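Side-chain contacts in Xaa-Pro dipeptidase (Pyrococcus horikoshii, PDB 1WY2), which probably splits dipeptides that carry a C-terminal proline and a nonpolar N-terminal residue, as a homodimeric metallopeptidase with two metal ions per subunit: residues E246-A251 with V327-T332; Y241-E246 with A273-G278; K145-A150 with I211-L216; K158-V163 with G188-L193. All blocks are in the same frame, centred on the assembly; numbering follows the deposited sequence.

Contact 1: E246-A251 with V327-T332; sequences EAQKKA and VRIEDT. With ZN (zinc ion), chain D; ZN (zinc ion), chain E.
Gln248 and Asp331 make the polar link between helix 235-254 and strand 325-336. Gln248 NE2 donates to Asp331 OD2 over 2.9 Å, with an N-H...O angle of 152°. The oxygen is met from above the carboxylate plane. Amide and carboxylate planes are 62° apart. The bend of the Gln248 chain at chi2 (-91°) turns the amide toward the aspartate. Asp331 has further partners: salt bridges from OD2 to Arg342 and from OD1 to Arg226, and a hydrogen bond between OD1 and Thr344. The buried carboxylate is thus held by several partners, which probably favours its ionised form.

Apolar packing comes from the stem of the same glutamine. Gln248 CG lies 4.0 Å from Ile329 CG2, the two side chains crossing at about a right angle. Separately, Gln248 CG comes close to a backbone carbonyl, 3.3 Å from Ile329 O. An alanine in place of Gln248 would probably leave Asp331 OD2 without its amide donor and open a gap beside Ile329 CG2.

Metal binding belongs to Glu330, whose side chain leaves the strand away from the helix. It is extended, and its carboxylate bridges the two zinc ions: Glu330 OE1 is 2.0 Å from the zinc ion of chain D, and Glu330 OE2 is 2.1 Å from that of chain E. Thr225 also hydrogen-bonds Glu330 OE1. Asp212, Asp223, His287 and Glu316 complete the protein ligands. Residues 329-331 alternate between helix-facing and metal-facing side chains, in the dinuclear site characteristic of M24 metallopeptidases with the pita-bread fold.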
loop_
_atom_site.group_PDB
_atom_site.type_symbol
_atom_site.label_atom_id
_atom_site.label_comp_id
_atom_site.label_asym_id
_atom_site.label_seq_id
_atom_site.Cartn_x
_atom_site.Cartn_y
_atom_site.Cartn_z
ATOM N N GLU A 246 -14.748 -26.245 -13.570
ATOM C CA GLU A 246 -14.738 -27.591 -13.010
ATOM C C GLU A 246 -13.722 -27.697 -11.874
ATOM O O GLU A 246 -14.014 -28.248 -10.812
ATOM C CB GLU A 246 -14.389 -28.607 -14.094
ATOM C CG GLU A 246 -14.418 -30.051 -13.622
ATOM C CD GLU A 246 -13.814 -31.000 -14.638
ATOM O OE1 GLU A 246 -13.818 -30.665 -15.843
ATOM O OE2 GLU A 246 -13.345 -32.086 -14.235
ATOM N N ALA A 247 -12.527 -27.169 -12.112
ATOM C CA ALA A 247 -11.461 -27.204 -11.118
ATOM C C ALA A 247 -11.821 -26.392 -9.876
ATOM O O ALA A 247 -11.574 -26.828 -8.753
ATOM C CB ALA A 247 -10.163 -26.674 -11.728
ATOM N N GLN A 248 -12.408 -25.215 -10.075
ATOM C CA GLN A 248 -12.776 -24.364 -8.948
ATOM C C GLN A 248 -13.862 -25.038 -8.110
ATOM O O GLN A 248 -13.772 -25.082 -6.884
ATOM C CB GLN A 248 -13.258 -22.998 -9.455
ATOM C CG GLN A 248 -13.182 -21.856 -8.429
ATOM C CD GLN A 248 -14.449 -21.697 -7.608
ATOM O OE1 GLN A 248 -15.459 -22.344 -7.869
ATOM N NE2 GLN A 248 -14.403 -20.815 -6.618
ATOM N N LYS A 249 -14.882 -25.571 -8.774
ATOM C CA LYS A 249 -15.969 -26.236 -8.063
ATOM C C LYS A 249 -15.472 -27.433 -7.261
ATOM O O LYS A 249 -15.857 -27.617 -6.104
ATOM C CB LYS A 249 -17.050 -26.693 -9.045
ATOM C CG LYS A 249 -17.932 -25.573 -9.563
ATOM C CD LYS A 249 -18.979 -26.111 -10.530
ATOM C CE LYS A 249 -19.851 -27.173 -9.869
ATOM N NZ LYS A 249 -20.805 -27.790 -10.835
ATOM N N LYS A 250 -14.614 -28.241 -7.876
ATOM C CA LYS A 250 -14.075 -29.422 -7.212
ATOM C C LYS A 250 -13.235 -29.030 -5.996
ATOM O O LYS A 250 -13.338 -29.651 -4.938
ATOM C CB LYS A 250 -13.224 -30.235 -8.191
ATOM C CG LYS A 250 -12.727 -31.566 -7.635
ATOM C CD LYS A 250 -13.888 -32.497 -7.322
ATOM C CE LYS A 250 -13.396 -33.849 -6.833
ATOM N NZ LYS A 250 -14.528 -34.772 -6.543
ATOM N N ALA A 251 -12.414 -27.994 -6.144
ATOM C CA ALA A 251 -11.574 -27.545 -5.039
ATOM C C ALA A 251 -12.425 -27.045 -3.876
ATOM O O ALA A 251 -12.166 -27.386 -2.726
ATOM C CB ALA A 251 -10.623 -26.450 -5.508
ATOM N N VAL A 327 -8.889 -17.147 -18.158
ATOM C CA VAL A 327 -10.082 -17.296 -17.333
ATOM C C VAL A 327 -9.697 -17.580 -15.888
ATOM O O VAL A 327 -8.826 -18.403 -15.629
ATOM C CB VAL A 327 -10.958 -18.480 -17.811
ATOM C CG1 VAL A 327 -12.131 -18.683 -16.852
ATOM C CG2 VAL A 327 -11.472 -18.221 -19.224
ATOM N N ARG A 328 -10.337 -16.880 -14.956
ATOM C CA ARG A 328 -10.117 -17.111 -13.535
ATOM C C ARG A 328 -11.454 -16.986 -12.814
ATOM O O ARG A 328 -12.254 -16.099 -13.109
ATOM C CB ARG A 328 -9.117 -16.116 -12.918
ATOM C CG ARG A 328 -8.953 -16.324 -11.395
ATOM C CD ARG A 328 -7.724 -15.622 -10.790
ATOM N NE ARG A 328 -7.779 -14.161 -10.843
ATOM C CZ ARG A 328 -7.196 -13.416 -11.779
ATOM N NH1 ARG A 328 -6.509 -13.987 -12.757
ATOM N NH2 ARG A 328 -7.272 -12.091 -11.719
ATOM N N ILE A 329 -11.702 -17.908 -11.892
ATOM C CA ILE A 329 -12.923 -17.896 -11.094
ATOM C C ILE A 329 -12.445 -18.033 -9.657
ATOM O O ILE A 329 -11.787 -19.011 -9.306
ATOM C CB ILE A 329 -13.852 -19.062 -11.479
ATOM C CG1 ILE A 329 -14.259 -18.917 -12.949
ATOM C CG2 ILE A 329 -15.085 -19.061 -10.579
ATOM C CD1 ILE A 329 -15.074 -20.079 -13.495
ATOM N N GLU A 330 -12.763 -17.035 -8.839
ATOM C CA GLU A 330 -12.315 -16.994 -7.453
ATOM C C GLU A 330 -13.397 -16.695 -6.426
ATOM O O GLU A 330 -14.222 -15.801 -6.620
ATOM C CB GLU A 330 -11.207 -15.938 -7.316
ATOM C CG GLU A 330 -10.921 -15.505 -5.881
ATOM C CD GLU A 330 -9.854 -14.435 -5.783
ATOM O OE1 GLU A 330 -9.819 -13.541 -6.655
ATOM O OE2 GLU A 330 -9.063 -14.480 -4.819
ATOM N N ASP A 331 -13.379 -17.454 -5.334
ATOM C CA ASP A 331 -14.311 -17.260 -4.221
ATOM C C ASP A 331 -13.496 -17.140 -2.943
ATOM O O ASP A 331 -12.390 -17.668 -2.857
ATOM C CB ASP A 331 -15.235 -18.474 -4.018
ATOM C CG ASP A 331 -16.441 -18.470 -4.928
ATOM O OD1 ASP A 331 -17.068 -17.404 -5.089
ATOM O OD2 ASP A 331 -16.772 -19.553 -5.462
ATOM N N THR A 332 -14.043 -16.435 -1.957
ATOM C CA THR A 332 -13.407 -16.357 -0.648
ATOM C C THR A 332 -14.282 -17.350 0.103
ATOM O O THR A 332 -15.510 -17.271 0.016
ATOM C CB THR A 332 -13.547 -14.969 -0.002
ATOM O OG1 THR A 332 -12.713 -14.035 -0.695
ATOM C CG2 THR A 332 -13.121 -15.017 1.468
HETATM ZN ZN ZN D . -8.781 -11.859 -6.414
HETATM ZN ZN ZN E . -7.161 -13.716 -4.444
#

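Contact 2: Y241-E246 with A273-G278; sequences YEIVLE and AEYGYG
Tyr275 OH donates to Glu246 OE1 over 2.7 Å, the shortest polar bond of this contact. The carboxylate oxygen receives it on its syn lone pair, the side of its other oxygen. Carboxylate and ring planes stand 87° apart. The glutamate reaches the hydroxyl as an extended chain, with CG trans to the backbone N (chi1 -177°). A leucine in place of Glu246 would probably leave the Tyr275 hydroxyl without this acceptor and the ring less firmly fixed.

Ile243, one turn earlier on the helix, packs on the same tyrosine. Its CG1 sits over the ring centre, 4.0 Å from the Tyr275 centroid and 9° off the ring normal, a CH-pi contact. Ile243 CG2 reaches Tyr275 CD1 at 3.7 Å. The terminal methyl touches both aromatic residues: Ile243 CD1 is 3.7 Å from Tyr275 CG and 3.6 Å from Tyr277 CE2. The isoleucine thus touches both tyrosines. Tyr277 OH bonds to Glu239, farther back on the same helix.

Gly276 separates the tyrosines. It has positive phi, in a Schellman motif just after helix 261-274, and the side chains before and after it both touch helix 235-254. The two helices pack together here, with Ile243 also on Ile272, while Ile243 and Tyr277 both rest on Ile319 of strand 312-321.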
loop_
_atom_site.group_PDB
_atom_site.type_symbol
_atom_site.label_atom_id
_atom_site.label_comp_id
_atom_site.label_asym_id
_atom_site.label_seq_id
_atom_site.Cartn_x
_atom_site.Cartn_y
_atom_site.Cartn_z
ATOM N N TYR A 241 -12.839 -22.072 -20.112
ATOM C CA TYR A 241 -13.769 -21.637 -19.073
ATOM C C TYR A 241 -14.355 -22.839 -18.321
ATOM O O TYR A 241 -14.380 -22.860 -17.089
ATOM C CB TYR A 241 -14.902 -20.816 -19.697
ATOM C CG TYR A 241 -16.181 -20.805 -18.887
ATOM C CD1 TYR A 241 -16.275 -20.096 -17.694
ATOM C CD2 TYR A 241 -17.296 -21.526 -19.315
ATOM C CE1 TYR A 241 -17.451 -20.102 -16.942
ATOM C CE2 TYR A 241 -18.474 -21.541 -18.577
ATOM C CZ TYR A 241 -18.545 -20.828 -17.393
ATOM O OH TYR A 241 -19.715 -20.846 -16.670
ATOM N N GLU A 242 -14.822 -23.837 -19.065
ATOM C CA GLU A 242 -15.417 -25.023 -18.451
ATOM C C GLU A 242 -14.413 -25.762 -17.576
ATOM O O GLU A 242 -14.775 -26.326 -16.541
ATOM C CB GLU A 242 -15.965 -25.966 -19.533
ATOM C CG GLU A 242 -17.039 -25.328 -20.407
ATOM C CD GLU A 242 -17.594 -26.276 -21.460
ATOM O OE1 GLU A 242 -16.801 -27.006 -22.094
ATOM O OE2 GLU A 242 -18.827 -26.278 -21.662
ATOM N N ILE A 243 -13.152 -25.761 -17.996
ATOM C CA ILE A 243 -12.093 -26.426 -17.239
ATOM C C ILE A 243 -11.818 -25.702 -15.917
ATOM O O ILE A 243 -11.702 -26.333 -14.866
ATOM C CB ILE A 243 -10.797 -26.503 -18.073
ATOM C CG1 ILE A 243 -11.032 -27.393 -19.300
ATOM C CG2 ILE A 243 -9.648 -27.045 -17.222
ATOM C CD1 ILE A 243 -9.868 -27.427 -20.273
ATOM N N VAL A 244 -11.708 -24.380 -15.967
ATOM C CA VAL A 244 -11.461 -23.614 -14.749
ATOM C C VAL A 244 -12.654 -23.752 -13.799
ATOM O O VAL A 244 -12.480 -23.905 -12.592
ATOM C CB VAL A 244 -11.216 -22.121 -15.063
ATOM C CG1 VAL A 244 -11.122 -21.320 -13.766
ATOM C CG2 VAL A 244 -9.920 -21.969 -15.858
ATOM N N LEU A 245 -13.865 -23.709 -14.349
ATOM C CA LEU A 245 -15.075 -23.842 -13.540
ATOM C C LEU A 245 -15.101 -25.196 -12.837
ATOM O O LEU A 245 -15.438 -25.293 -11.656
ATOM C CB LEU A 245 -16.320 -23.705 -14.421
ATOM C CG LEU A 245 -17.670 -23.839 -13.708
ATOM C CD1 LEU A 245 -17.847 -22.690 -12.717
ATOM C CD2 LEU A 245 -18.790 -23.832 -14.735
ATOM N N GLU A 246 -14.748 -26.245 -13.570
ATOM C CA GLU A 246 -14.738 -27.591 -13.010
ATOM C C GLU A 246 -13.722 -27.697 -11.874
ATOM O O GLU A 246 -14.014 -28.248 -10.812
ATOM C CB GLU A 246 -14.389 -28.607 -14.094
ATOM C CG GLU A 246 -14.418 -30.051 -13.622
ATOM C CD GLU A 246 -13.814 -31.000 -14.638
ATOM O OE1 GLU A 246 -13.818 -30.665 -15.843
ATOM O OE2 GLU A 246 -13.345 -32.086 -14.235
ATOM N N ALA A 273 -4.169 -29.945 -15.198
ATOM C CA ALA A 273 -3.032 -30.613 -15.824
ATOM C C ALA A 273 -3.490 -31.776 -16.701
ATOM O O ALA A 273 -2.905 -32.030 -17.755
ATOM C CB ALA A 273 -2.059 -31.106 -14.757
ATOM N N GLU A 274 -4.533 -32.479 -16.267
ATOM C CA GLU A 274 -5.061 -33.608 -17.031
ATOM C C GLU A 274 -5.562 -33.169 -18.403
ATOM O O GLU A 274 -5.521 -33.939 -19.365
ATOM C CB GLU A 274 -6.199 -34.293 -16.268
ATOM C CG GLU A 274 -5.747 -35.142 -15.095
ATOM C CD GLU A 274 -6.888 -35.929 -14.475
ATOM O OE1 GLU A 274 -7.826 -35.303 -13.937
ATOM O OE2 GLU A 274 -6.849 -37.177 -14.530
ATOM N N TYR A 275 -6.050 -31.934 -18.492
ATOM C CA TYR A 275 -6.534 -31.413 -19.760
ATOM C C TYR A 275 -5.375 -30.884 -20.601
ATOM O O TYR A 275 -5.571 -30.459 -21.735
ATOM C CB TYR A 275 -7.560 -30.294 -19.542
ATOM C CG TYR A 275 -8.928 -30.771 -19.103
ATOM C CD1 TYR A 275 -9.308 -30.734 -17.762
ATOM C CD2 TYR A 275 -9.843 -31.262 -20.032
ATOM C CE1 TYR A 275 -10.571 -31.172 -17.356
ATOM C CE2 TYR A 275 -11.106 -31.706 -19.637
ATOM C CZ TYR A 275 -11.463 -31.657 -18.300
ATOM O OH TYR A 275 -12.713 -32.080 -17.909
ATOM N N GLY A 276 -4.169 -30.908 -20.035
ATOM C CA GLY A 276 -2.995 -30.444 -20.756
ATOM C C GLY A 276 -2.700 -28.960 -20.644
ATOM O O GLY A 276 -1.868 -28.435 -21.387
ATOM N N TYR A 277 -3.368 -28.284 -19.712
ATOM C CA TYR A 277 -3.183 -26.846 -19.511
ATOM C C TYR A 277 -2.369 -26.511 -18.261
ATOM O O TYR A 277 -2.343 -25.360 -17.822
ATOM C CB TYR A 277 -4.548 -26.158 -19.412
ATOM C CG TYR A 277 -5.266 -25.987 -20.733
ATOM C CD1 TYR A 277 -4.876 -24.998 -21.636
ATOM C CD2 TYR A 277 -6.334 -26.811 -21.080
ATOM C CE1 TYR A 277 -5.536 -24.829 -22.853
ATOM C CE2 TYR A 277 -7.004 -26.653 -22.301
ATOM C CZ TYR A 277 -6.596 -25.660 -23.179
ATOM O OH TYR A 277 -7.248 -25.492 -24.381
ATOM N N GLY A 278 -1.696 -27.509 -17.698
ATOM C CA GLY A 278 -0.914 -27.288 -16.490
ATOM C C GLY A 278 0.082 -26.144 -16.530
ATOM O O GLY A 278 0.238 -25.412 -15.553
#

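Contact 3: K145-A150 with I211-L216; sequences KAVMAA and IDLGAL. With ZN (zinc ion), chain D.
Helix 130-153 backs the metal-bearing strand 208-217 of the pita-bread fold, with Leu213 against Ala146 and Val147. The helix lies on the outer side of the curved antiparallel sheet, and the metals lie on the inner side. The short helix and strand segments run roughly antiparallel, at 150°, with their axes 9.3 Å apart.

The strand alternates. Ile211 and Leu213 point to the helix, and Asp212 between them points away, to the metal. Asp212 OD1 binds the zinc ion of chain D at 2.0 Å, while Asp212 OD2 makes a longer bond to the same ion, 2.7 Å. Asp223 and Glu330 share the site. Arg328 forms a salt bridge with Asp212 OD2, and so probably helps to set the rotation of the carboxylate.

The touching groups on the helix side are all apolar. Leu213 holds CG between its backbone N and carbonyl carbon (chi1 58°), a crowded position that places its branched end against Ala146 and Val147. Ala146 CB meets Leu213 CD1 at 3.7 Å, with Leu213 CD2 only slightly farther. Val147 approaches by one branch, its CG2 standing 4.0 Å from Leu213 CG. The small alanines probably let the helix lie close to the larger strand residues. Ile224 of the adjacent strand touches both Val147 and Leu213, continuing the layer. One turn on from Ala146, Ala150 CB rests 4.0 Å from Ile211 CG2.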
loop_
_atom_site.group_PDB
_atom_site.type_symbol
_atom_site.label_atom_id
_atom_site.label_comp_id
_atom_site.label_asym_id
_atom_site.label_seq_id
_atom_site.Cartn_x
_atom_site.Cartn_y
_atom_site.Cartn_z
ATOM N N LYS A 145 -21.672 -7.271 -4.881
ATOM C CA LYS A 145 -22.416 -6.174 -5.493
ATOM C C LYS A 145 -21.567 -5.471 -6.545
ATOM O O LYS A 145 -22.072 -5.045 -7.585
ATOM C CB LYS A 145 -22.858 -5.164 -4.430
ATOM C CG LYS A 145 -23.982 -5.661 -3.541
ATOM C CD LYS A 145 -24.370 -4.617 -2.513
ATOM C CE LYS A 145 -25.563 -5.086 -1.695
ATOM N NZ LYS A 145 -25.970 -4.068 -0.686
ATOM N N ALA A 146 -20.270 -5.361 -6.272
ATOM C CA ALA A 146 -19.361 -4.701 -7.199
ATOM C C ALA A 146 -19.204 -5.514 -8.479
ATOM O O ALA A 146 -19.191 -4.958 -9.575
ATOM C CB ALA A 146 -18.004 -4.487 -6.542
ATOM N N VAL A 147 -19.084 -6.829 -8.339
ATOM C CA VAL A 147 -18.939 -7.692 -9.504
ATOM C C VAL A 147 -20.195 -7.643 -10.373
ATOM O O VAL A 147 -20.106 -7.598 -11.601
ATOM C CB VAL A 147 -18.666 -9.152 -9.090
ATOM C CG1 VAL A 147 -18.682 -10.057 -10.317
ATOM C CG2 VAL A 147 -17.314 -9.240 -8.393
ATOM N N MET A 148 -21.363 -7.654 -9.738
ATOM C CA MET A 148 -22.613 -7.599 -10.489
ATOM C C MET A 148 -22.718 -6.273 -11.222
ATOM O O MET A 148 -23.203 -6.217 -12.352
ATOM C CB MET A 148 -23.819 -7.783 -9.563
ATOM C CG MET A 148 -23.955 -9.187 -8.981
ATOM S SD MET A 148 -24.042 -10.505 -10.221
ATOM C CE MET A 148 -25.751 -10.320 -10.815
ATOM N N ALA A 149 -22.264 -5.199 -10.577
ATOM C CA ALA A 149 -22.302 -3.883 -11.200
ATOM C C ALA A 149 -21.328 -3.846 -12.374
ATOM O O ALA A 149 -21.613 -3.233 -13.402
ATOM C CB ALA A 149 -21.941 -2.802 -10.187
ATOM N N ALA A 150 -20.183 -4.507 -12.222
ATOM C CA ALA A 150 -19.181 -4.539 -13.286
ATOM C C ALA A 150 -19.738 -5.237 -14.519
ATOM O O ALA A 150 -19.570 -4.769 -15.644
ATOM C CB ALA A 150 -17.925 -5.261 -12.809
ATOM N N ILE A 211 -12.693 -10.186 -14.067
ATOM C CA ILE A 211 -13.027 -9.156 -13.085
ATOM C C ILE A 211 -12.591 -9.654 -11.709
ATOM O O ILE A 211 -13.220 -10.544 -11.140
ATOM C CB ILE A 211 -14.552 -8.903 -13.066
ATOM C CG1 ILE A 211 -15.041 -8.579 -14.484
ATOM C CG2 ILE A 211 -14.887 -7.757 -12.113
ATOM C CD1 ILE A 211 -16.543 -8.723 -14.662
ATOM N N ASP A 212 -11.511 -9.082 -11.184
ATOM C CA ASP A 212 -10.975 -9.473 -9.880
ATOM C C ASP A 212 -10.956 -8.212 -9.017
ATOM O O ASP A 212 -10.259 -7.244 -9.326
ATOM C CB ASP A 212 -9.553 -10.028 -10.052
ATOM C CG ASP A 212 -9.036 -10.755 -8.818
ATOM O OD1 ASP A 212 -9.545 -10.520 -7.701
ATOM O OD2 ASP A 212 -8.091 -11.558 -8.972
ATOM N N LEU A 213 -11.730 -8.220 -7.940
ATOM C CA LEU A 213 -11.813 -7.058 -7.070
ATOM C C LEU A 213 -12.106 -7.471 -5.640
ATOM O O LEU A 213 -12.355 -8.645 -5.351
ATOM C CB LEU A 213 -12.909 -6.108 -7.589
ATOM C CG LEU A 213 -14.334 -6.665 -7.722
ATOM C CD1 LEU A 213 -15.030 -6.639 -6.369
ATOM C CD2 LEU A 213 -15.128 -5.833 -8.728
ATOM N N GLY A 214 -12.072 -6.500 -4.738
ATOM C CA GLY A 214 -12.347 -6.801 -3.348
ATOM C C GLY A 214 -12.573 -5.523 -2.573
ATOM O O GLY A 214 -12.175 -4.446 -3.009
ATOM N N ALA A 215 -13.214 -5.637 -1.420
ATOM C CA ALA A 215 -13.474 -4.467 -0.604
ATOM C C ALA A 215 -12.811 -4.579 0.757
ATOM O O ALA A 215 -12.754 -5.662 1.341
ATOM C CB ALA A 215 -14.980 -4.282 -0.428
ATOM N N LEU A 216 -12.291 -3.456 1.241
ATOM C CA LEU A 216 -11.698 -3.389 2.570
ATOM C C LEU A 216 -12.871 -2.789 3.336
ATOM O O LEU A 216 -13.303 -1.676 3.036
ATOM C CB LEU A 216 -10.505 -2.431 2.595
ATOM C CG LEU A 216 -9.946 -2.113 3.988
ATOM C CD1 LEU A 216 -9.507 -3.396 4.681
ATOM C CD2 LEU A 216 -8.778 -1.145 3.867
HETATM ZN ZN ZN D . -8.781 -11.859 -6.414
#

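Contact 4: K158-V163 with G188-L193; sequences KKEREV and GYRSAL
Glu160 and Arg190 meet through one extended chain and one bent chain. Glu160 sets CG opposite its carbonyl carbon (chi1 -59°) and is extended beyond CG. Arg190 turns at chi3 (74°), which brings its NH1 back to the glutamate. The resulting salt bridge joins Glu160 OE1 to Arg190 NH1 at 2.9 Å. The two flat groups are 62° apart, so they do not pair as a flat, two-pronged bridge. The carboxylate also packs on the arginine stem, with Glu160 OE1 3.5 Å from Arg190 CD.

Both side chains are buried and have further partners. Glu160 OE2 bonds to Ser187, OE1 to Ser199, and Arg190 NH1 to Gly196 O. The glutamate starts helix 160-173, directly after the N-cap residue Lys159. The bridge joins it to a 3-10 turn, 189-192, that follows strand 184-187 in the M24 domain.

Within that loop, Gly188 O is gripped twice by Ser191. Ser191 OG donates to Gly188 O at 2.6 Å, in the carbonyl plane, and Ser191 N donates to the same oxygen at 2.9 Å. Arg190 CG lies over one face of the Tyr189 ring, offset toward the rim.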
loop_
_atom_site.group_PDB
_atom_site.type_symbol
_atom_site.label_atom_id
_atom_site.label_comp_id
_atom_site.label_asym_id
_atom_site.label_seq_id
_atom_site.Cartn_x
_atom_site.Cartn_y
_atom_site.Cartn_z
ATOM N N LYS A 158 -16.542 0.254 -23.847
ATOM C CA LYS A 158 -16.196 0.742 -22.514
ATOM C C LYS A 158 -14.707 0.593 -22.214
ATOM O O LYS A 158 -14.078 -0.387 -22.613
ATOM C CB LYS A 158 -16.996 -0.019 -21.452
ATOM C CG LYS A 158 -18.501 -0.020 -21.662
ATOM C CD LYS A 158 -19.099 1.357 -21.427
ATOM C CE LYS A 158 -20.571 1.260 -21.043
ATOM N NZ LYS A 158 -21.045 2.482 -20.338
ATOM N N LYS A 159 -14.149 1.573 -21.510
ATOM C CA LYS A 159 -12.743 1.535 -21.129
ATOM C C LYS A 159 -12.634 0.763 -19.807
ATOM O O LYS A 159 -13.397 1.017 -18.875
ATOM C CB LYS A 159 -12.209 2.960 -20.956
ATOM C CG LYS A 159 -10.747 3.032 -20.552
ATOM C CD LYS A 159 -10.244 4.473 -20.495
ATOM C CE LYS A 159 -10.254 5.125 -21.869
ATOM N NZ LYS A 159 -9.646 6.488 -21.848
ATOM N N GLU A 160 -11.695 -0.178 -19.732
ATOM C CA GLU A 160 -11.508 -0.989 -18.527
ATOM C C GLU A 160 -11.421 -0.148 -17.256
ATOM O O GLU A 160 -12.104 -0.421 -16.268
ATOM C CB GLU A 160 -10.239 -1.833 -18.643
ATOM C CG GLU A 160 -10.218 -2.781 -19.833
ATOM C CD GLU A 160 -8.907 -3.539 -19.935
ATOM O OE1 GLU A 160 -7.895 -3.046 -19.394
ATOM O OE2 GLU A 160 -8.883 -4.617 -20.567
ATOM N N ARG A 161 -10.573 0.873 -17.289
ATOM C CA ARG A 161 -10.381 1.749 -16.138
ATOM C C ARG A 161 -11.660 2.453 -15.700
ATOM O O ARG A 161 -11.859 2.697 -14.510
ATOM C CB ARG A 161 -9.312 2.795 -16.451
ATOM C CG ARG A 161 -9.084 3.798 -15.331
ATOM C CD ARG A 161 -7.632 3.815 -14.917
ATOM N NE ARG A 161 -6.750 3.887 -16.077
ATOM C CZ ARG A 161 -5.469 3.541 -16.057
ATOM N NH1 ARG A 161 -4.917 3.099 -14.937
ATOM N NH2 ARG A 161 -4.743 3.626 -17.164
ATOM N N GLU A 162 -12.522 2.790 -16.653
ATOM C CA GLU A 162 -13.765 3.470 -16.316
ATOM C C GLU A 162 -14.713 2.521 -15.597
ATOM O O GLU A 162 -15.458 2.935 -14.706
ATOM C CB GLU A 162 -14.416 4.054 -17.579
ATOM C CG GLU A 162 -13.724 5.328 -18.054
ATOM C CD GLU A 162 -14.253 5.854 -19.376
ATOM O OE1 GLU A 162 -15.457 5.680 -19.662
ATOM O OE2 GLU A 162 -13.461 6.466 -20.119
ATOM N N VAL A 163 -14.681 1.247 -15.981
ATOM C CA VAL A 163 -15.522 0.253 -15.328
ATOM C C VAL A 163 -15.014 0.130 -13.892
ATOM O O VAL A 163 -15.795 0.103 -12.938
ATOM C CB VAL A 163 -15.421 -1.126 -16.028
ATOM C CG1 VAL A 163 -16.174 -2.181 -15.222
ATOM C CG2 VAL A 163 -15.992 -1.030 -17.439
ATOM N N GLY A 188 -9.991 -9.181 -23.392
ATOM C CA GLY A 188 -9.271 -9.658 -24.560
ATOM C C GLY A 188 -7.919 -10.238 -24.201
ATOM O O GLY A 188 -7.802 -11.017 -23.252
ATOM N N TYR A 189 -6.886 -9.854 -24.946
ATOM C CA TYR A 189 -5.552 -10.368 -24.678
ATOM C C TYR A 189 -5.100 -10.067 -23.249
ATOM O O TYR A 189 -4.242 -10.763 -22.713
ATOM C CB TYR A 189 -4.533 -9.793 -25.673
ATOM C CG TYR A 189 -4.226 -8.325 -25.477
ATOM C CD1 TYR A 189 -5.074 -7.340 -25.977
ATOM C CD2 TYR A 189 -3.097 -7.924 -24.766
ATOM C CE1 TYR A 189 -4.803 -5.988 -25.772
ATOM C CE2 TYR A 189 -2.818 -6.578 -24.553
ATOM C CZ TYR A 189 -3.675 -5.616 -25.058
ATOM O OH TYR A 189 -3.404 -4.283 -24.841
ATOM N N ARG A 190 -5.676 -9.041 -22.628
ATOM C CA ARG A 190 -5.287 -8.692 -21.264
ATOM C C ARG A 190 -5.779 -9.707 -20.240
ATOM O O ARG A 190 -5.231 -9.794 -19.143
ATOM C CB ARG A 190 -5.789 -7.294 -20.880
ATOM C CG ARG A 190 -5.216 -6.172 -21.739
ATOM C CD ARG A 190 -5.335 -4.806 -21.063
ATOM N NE ARG A 190 -4.373 -4.644 -19.972
ATOM C CZ ARG A 190 -4.679 -4.675 -18.678
ATOM N NH1 ARG A 190 -5.934 -4.860 -18.287
ATOM N NH2 ARG A 190 -3.722 -4.526 -17.772
ATOM N N SER A 191 -6.808 -10.476 -20.587
ATOM C CA SER A 191 -7.319 -11.474 -19.652
ATOM C C SER A 191 -6.282 -12.577 -19.415
ATOM O O SER A 191 -6.424 -13.390 -18.495
ATOM C CB SER A 191 -8.649 -12.061 -20.154
ATOM O OG SER A 191 -8.529 -12.692 -21.417
ATOM N N ALA A 192 -5.233 -12.583 -20.237
ATOM C CA ALA A 192 -4.152 -13.563 -20.124
ATOM C C ALA A 192 -3.117 -13.119 -19.092
ATOM O O ALA A 192 -2.172 -13.847 -18.793
ATOM C CB ALA A 192 -3.476 -13.768 -21.487
ATOM N N LEU A 193 -3.298 -11.914 -18.559
ATOM C CA LEU A 193 -2.401 -11.366 -17.544
ATOM C C LEU A 193 -3.101 -11.556 -16.202
ATOM O O LEU A 193 -4.073 -10.868 -15.908
ATOM C CB LEU A 193 -2.172 -9.873 -17.797
ATOM C CG LEU A 193 -1.665 -9.503 -19.193
ATOM C CD1 LEU A 193 -1.645 -7.990 -19.354
ATOM C CD2 LEU A 193 -0.280 -10.096 -19.400
#

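All four contacts lie in the M24 domain. Contacts 1, 3 and 4 are buried; contact 2 is partly exposed. Contacts 1 and 2 share helix 235-254 and Glu246, and they touch where Val327 and Ile329 pack on Val244 and Leu245. Contacts 1 and 3 both back a metal-binding strand with a helix, reach the same zinc ion and are joined by a salt bridge. The helix side is polar and apolar in contact 1 but purely apolar in contact 3. Contact 4 relies on a buried charge pair, and its Val163 packs against Ala150 of contact 3. Contact 2, remote from the metals, combines aromatic packing with one hydrogen bond.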